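Local coordinates for protein PelA (Pseudomonas aeruginosa, PDB 5TCB) that carries a family GH114 glycoside hydrolase domain, the part described here, and as a whole protein probably also acts as a deacetylase, at residues L134-L137 and D138-Q141; V209-D212 and D213-L217. All blocks are in the same frame, centred on the assembly; numbering follows the deposited sequence.

Interaction 1: L134-L137 and D138-Q141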
loop_
_atom_site.group_PDB
_atom_site.type_symbol
_atom_site.label_atom_id
_atom_site.label_comp_id
_atom_site.label_asym_id
_atom_site.label_seq_id
_atom_site.Cartn_x
_atom_site.Cartn_y
_atom_site.Cartn_z
ATOM N N LEU A 134 -0.324 4.093 1.147
ATOM C CA LEU A 134 -1.751 4.162 1.478
ATOM C C LEU A 134 -2.474 2.911 0.997
ATOM O O LEU A 134 -2.679 2.712 -0.209
ATOM C CB LEU A 134 -2.369 5.428 0.888
ATOM C CG LEU A 134 -1.681 6.737 1.302
ATOM C CD1 LEU A 134 -2.403 7.914 0.641
ATOM C CD2 LEU A 134 -1.654 6.897 2.815
ATOM N N ASP A 135 -2.888 2.081 1.949
ATOM C CA ASP A 135 -3.540 0.820 1.663
ATOM C C ASP A 135 -5.052 0.951 1.840
ATOM O O ASP A 135 -5.584 1.968 2.316
ATOM C CB ASP A 135 -2.968 -0.261 2.589
ATOM C CG ASP A 135 -3.205 -1.680 2.110
ATOM O OD1 ASP A 135 -3.543 -1.913 0.927
ATOM O OD2 ASP A 135 -3.025 -2.593 2.948
ATOM N N THR A 136 -5.725 -0.125 1.456
ATOM C CA THR A 136 -7.185 -0.331 1.532
ATOM C C THR A 136 -7.969 0.853 0.961
ATOM O O THR A 136 -9.002 1.271 1.489
ATOM C CB THR A 136 -7.629 -0.732 2.950
ATOM O OG1 THR A 136 -7.236 0.229 3.928
ATOM C CG2 THR A 136 -7.044 -2.090 3.299
ATOM N N LEU A 137 -7.528 1.324 -0.203
ATOM C CA LEU A 137 -8.205 2.385 -0.934
ATOM C C LEU A 137 -9.414 1.882 -1.694
ATOM O O LEU A 137 -10.153 2.704 -2.259
ATOM C CB LEU A 137 -7.240 3.063 -1.922
ATOM C CG LEU A 137 -6.016 3.675 -1.250
ATOM C CD1 LEU A 137 -5.156 4.375 -2.317
ATOM C CD2 LEU A 137 -6.380 4.668 -0.144
ATOM N N ASP A 138 -9.637 0.570 -1.755
ATOM C CA ASP A 138 -10.805 0.017 -2.441
ATOM C C ASP A 138 -11.702 -0.783 -1.504
ATOM O O ASP A 138 -12.630 -1.453 -1.974
ATOM C CB ASP A 138 -10.379 -0.833 -3.654
ATOM C CG ASP A 138 -9.466 -1.984 -3.300
ATOM O OD1 ASP A 138 -9.137 -2.181 -2.119
ATOM O OD2 ASP A 138 -9.069 -2.710 -4.229
ATOM N N SER A 139 -11.458 -0.723 -0.185
ATOM C CA SER A 139 -12.285 -1.469 0.745
ATOM C C SER A 139 -13.699 -0.935 0.794
ATOM O O SER A 139 -14.609 -1.681 1.186
ATOM C CB SER A 139 -11.659 -1.458 2.135
ATOM O OG SER A 139 -10.477 -2.249 2.095
ATOM N N PHE A 140 -13.913 0.315 0.390
ATOM C CA PHE A 140 -15.268 0.838 0.386
ATOM C C PHE A 140 -16.160 0.088 -0.587
ATOM O O PHE A 140 -17.387 0.171 -0.462
ATOM C CB PHE A 140 -15.299 2.344 0.069
ATOM C CG PHE A 140 -15.015 2.689 -1.366
ATOM C CD1 PHE A 140 -13.727 2.957 -1.780
ATOM C CD2 PHE A 140 -16.031 2.748 -2.315
ATOM C CE1 PHE A 140 -13.446 3.257 -3.094
ATOM C CE2 PHE A 140 -15.757 3.061 -3.632
ATOM C CZ PHE A 140 -14.454 3.312 -4.031
ATOM N N GLN A 141 -15.589 -0.643 -1.547
ATOM C CA GLN A 141 -16.384 -1.447 -2.456
ATOM C C GLN A 141 -17.074 -2.600 -1.741
ATOM O O GLN A 141 -17.944 -3.244 -2.341
ATOM C CB GLN A 141 -15.530 -1.986 -3.609
ATOM C CG GLN A 141 -14.870 -0.922 -4.461
ATOM C CD GLN A 141 -15.751 -0.403 -5.555
ATOM O OE1 GLN A 141 -16.946 -0.672 -5.578
ATOM N NE2 GLN A 141 -15.154 0.308 -6.506
HETATM O O HOH W 1 -11.685 2.157 0.980
#
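Thr136 and Ser139 meet side chain to side chain across the bend where the chain leaves strand 131-135. Thr136 CB lies 3.3 Å from Ser139 OG. One branch, CG2, stays alongside the same oxygen, with Ser139 OG 3.6 Å away. The other branch, OG1, sits between the backbone N and the carbonyl carbon (chi1 57°) and engages Gly75 N and Ser73 OG. Ser139 OG likewise has its polar partner outside the bend, in Glu76 OE2, so what the two side chains share is van der Waals contact.

Thr136 has left-handed backbone angles, and its N-H is taken by Asp135 OD1 at 2.9 Å, from well above the carboxylate plane (54° out of it). That carboxylate also bonds Asn174 through OD1 and Tyr71 through OD2, which limits its freedom to turn. Further round the bend a water ties the backbone together: it donates to Thr136 O at 2.9 Å and accepts from Phe140 N at 3.0 Å. The same water lies in the plane of the Phe140 ring, at its edge. Leu137 O also comes to the ring edge, 3.4 Å from Phe140 CE1, while Gln141 CG lies over one face, displaced toward the rim.

The bend continues into a 3-10 turn, closed by Gln141 N bonding Asp138 O. Strand 131-135 lies between parallel strands 67-73 and 170-174; Leu137 packs on Val74 and Phe173, and Phe140 rests against Gln151 and Arg152 of helix 145-165.

Interaction 2: V209-D212 and D213-L217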
loop_
_atom_site.group_PDB
_atom_site.type_symbol
_atom_site.label_atom_id
_atom_site.label_comp_id
_atom_site.label_asym_id
_atom_site.label_seq_id
_atom_site.Cartn_x
_atom_site.Cartn_y
_atom_site.Cartn_z
ATOM N N VAL A 209 -2.013 -14.824 -11.382
ATOM C CA VAL A 209 -3.090 -13.855 -11.484
ATOM C C VAL A 209 -3.985 -14.306 -12.631
ATOM O O VAL A 209 -3.479 -14.493 -13.747
ATOM C CB VAL A 209 -2.542 -12.437 -11.702
ATOM C CG1 VAL A 209 -3.649 -11.460 -11.945
ATOM C CG2 VAL A 209 -1.721 -12.010 -10.495
ATOM N N PRO A 210 -5.287 -14.509 -12.410
ATOM C CA PRO A 210 -6.159 -14.956 -13.504
ATOM C C PRO A 210 -6.220 -13.940 -14.634
ATOM O O PRO A 210 -6.140 -12.729 -14.416
ATOM C CB PRO A 210 -7.528 -15.117 -12.830
ATOM C CG PRO A 210 -7.230 -15.226 -11.362
ATOM C CD PRO A 210 -6.014 -14.405 -11.130
ATOM N N GLN A 211 -6.367 -14.452 -15.859
ATOM C CA GLN A 211 -6.394 -13.574 -17.024
ATOM C C GLN A 211 -7.428 -12.468 -16.860
ATOM O O GLN A 211 -7.170 -11.309 -17.205
ATOM C CB GLN A 211 -6.684 -14.379 -18.294
ATOM C CG GLN A 211 -6.402 -13.607 -19.557
ATOM C CD GLN A 211 -4.941 -13.244 -19.697
ATOM O OE1 GLN A 211 -4.059 -14.042 -19.383
ATOM N NE2 GLN A 211 -4.676 -12.029 -20.157
ATOM N N ASP A 212 -8.601 -12.802 -16.317
ATOM C CA ASP A 212 -9.663 -11.808 -16.209
ATOM C C ASP A 212 -9.291 -10.702 -15.235
ATOM O O ASP A 212 -9.748 -9.567 -15.396
ATOM C CB ASP A 212 -10.981 -12.473 -15.801
ATOM C CG ASP A 212 -10.943 -13.047 -14.402
ATOM O OD1 ASP A 212 -11.334 -12.334 -13.455
ATOM O OD2 ASP A 212 -10.530 -14.214 -14.249
ATOM N N ASP A 213 -8.476 -11.008 -14.220
ATOM C CA ASP A 213 -7.935 -9.958 -13.364
ATOM C C ASP A 213 -7.005 -9.035 -14.142
ATOM O O ASP A 213 -7.057 -7.814 -13.974
ATOM C CB ASP A 213 -7.193 -10.575 -12.177
ATOM C CG ASP A 213 -8.126 -11.176 -11.152
ATOM O OD1 ASP A 213 -9.335 -11.290 -11.442
ATOM O OD2 ASP A 213 -7.648 -11.551 -10.062
ATOM N N ARG A 214 -6.118 -9.596 -14.968
ATOM C CA ARG A 214 -5.256 -8.742 -15.779
ATOM C C ARG A 214 -6.070 -7.947 -16.793
ATOM O O ARG A 214 -5.762 -6.781 -17.065
ATOM C CB ARG A 214 -4.182 -9.583 -16.477
ATOM C CG ARG A 214 -2.957 -9.859 -15.598
ATOM C CD ARG A 214 -1.784 -10.446 -16.395
ATOM N NE ARG A 214 -2.133 -11.709 -17.037
ATOM C CZ ARG A 214 -2.080 -12.900 -16.444
ATOM N NH1 ARG A 214 -1.693 -13.006 -15.180
ATOM N NH2 ARG A 214 -2.417 -13.991 -17.121
ATOM N N ASP A 215 -7.119 -8.553 -17.350
ATOM C CA ASP A 215 -7.968 -7.826 -18.293
ATOM C C ASP A 215 -8.598 -6.604 -17.632
ATOM O O ASP A 215 -8.673 -5.528 -18.238
ATOM C CB ASP A 215 -9.059 -8.744 -18.849
ATOM C CG ASP A 215 -8.515 -9.816 -19.791
ATOM O OD1 ASP A 215 -7.346 -9.706 -20.222
ATOM O OD2 ASP A 215 -9.270 -10.763 -20.124
ATOM N N TRP A 216 -9.061 -6.751 -16.386
ATOM C CA TRP A 216 -9.694 -5.629 -15.692
ATOM C C TRP A 216 -8.678 -4.546 -15.348
ATOM O O TRP A 216 -8.979 -3.347 -15.431
ATOM C CB TRP A 216 -10.391 -6.114 -14.426
ATOM C CG TRP A 216 -11.112 -5.005 -13.682
ATOM C CD1 TRP A 216 -12.395 -4.578 -13.893
ATOM C CD2 TRP A 216 -10.591 -4.189 -12.617
ATOM N NE1 TRP A 216 -12.702 -3.556 -13.032
ATOM C CE2 TRP A 216 -11.615 -3.297 -12.239
ATOM C CE3 TRP A 216 -9.365 -4.126 -11.956
ATOM C CZ2 TRP A 216 -11.450 -2.354 -11.232
ATOM C CZ3 TRP A 216 -9.203 -3.187 -10.947
ATOM C CH2 TRP A 216 -10.244 -2.316 -10.594
ATOM N N LEU A 217 -7.477 -4.949 -14.932
ATOM C CA LEU A 217 -6.448 -3.972 -14.604
ATOM C C LEU A 217 -6.002 -3.182 -15.824
ATOM O O LEU A 217 -5.669 -2.002 -15.699
ATOM C CB LEU A 217 -5.247 -4.681 -13.996
ATOM C CG LEU A 217 -5.455 -5.147 -12.565
ATOM C CD1 LEU A 217 -4.367 -6.138 -12.207
ATOM C CD2 LEU A 217 -5.430 -3.968 -11.597
#
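Pro210 O is gripped by two backbone N-H groups: Arg214 N at 3.2 Å, and Asp213 N at 2.9 Å, a weak, strongly bent bond (121° at the hydrogen). The regular helical bonding continues one residue on, with Gln211 O accepting from Asp215 N at 2.8 Å, and then Asp212 O from Trp216 N.

Outside the backbone, Arg214 folds back toward the start of the helix, bent at chi3 (-60°). One guanidinium face lies over Gln211 CA, and Arg214 NH2 donates to Gln211 OE1 at 2.8 Å. The amide and guanidinium planes are steeply turned against each other, 71° apart, and the donor stands above the amide plane. Arg214 NH1 lies 2.7 Å from Val209 O and also makes a weak bond to Ile195 O, in the loop before hairpin 197-200/205-208.

On another side of the turn, Val209 CG1 packs on Asp213 CB at 3.7 Å. Asp212 OD1 and Asp213 OD1 come within 3.0 Å, probably a repulsive approach that the positive helix end may offset; Asp212 is poorly ordered. Pro210 at the N-cap, with acidic residues two and three positions after it, is a pattern common in the first turn of an alpha-helix, here helix 211-226.

In the fold
Along the chain interaction 1 closes before interaction 2 opens; their centres are 19 Å apart and their nearest atoms about 6 Å, without touching. Interaction 1 lies at the C-terminal end of strand 131-135, in the middle of the eight-stranded parallel sheet, whereas interaction 2 starts helix 211-226 at the surface, after hairpin 197-200/205-208 and ahead of strand 231-236. What links them is the loop after strand 170-174: Arg175 touches both Asp138 and Trp216, Glu178 adjoins Phe140, and Phe177 adjoins Leu217. The strand order, running in sequence, is consistent with a (beta/alpha)8 barrel, whose active sites usually lie at the C-terminal strand ends.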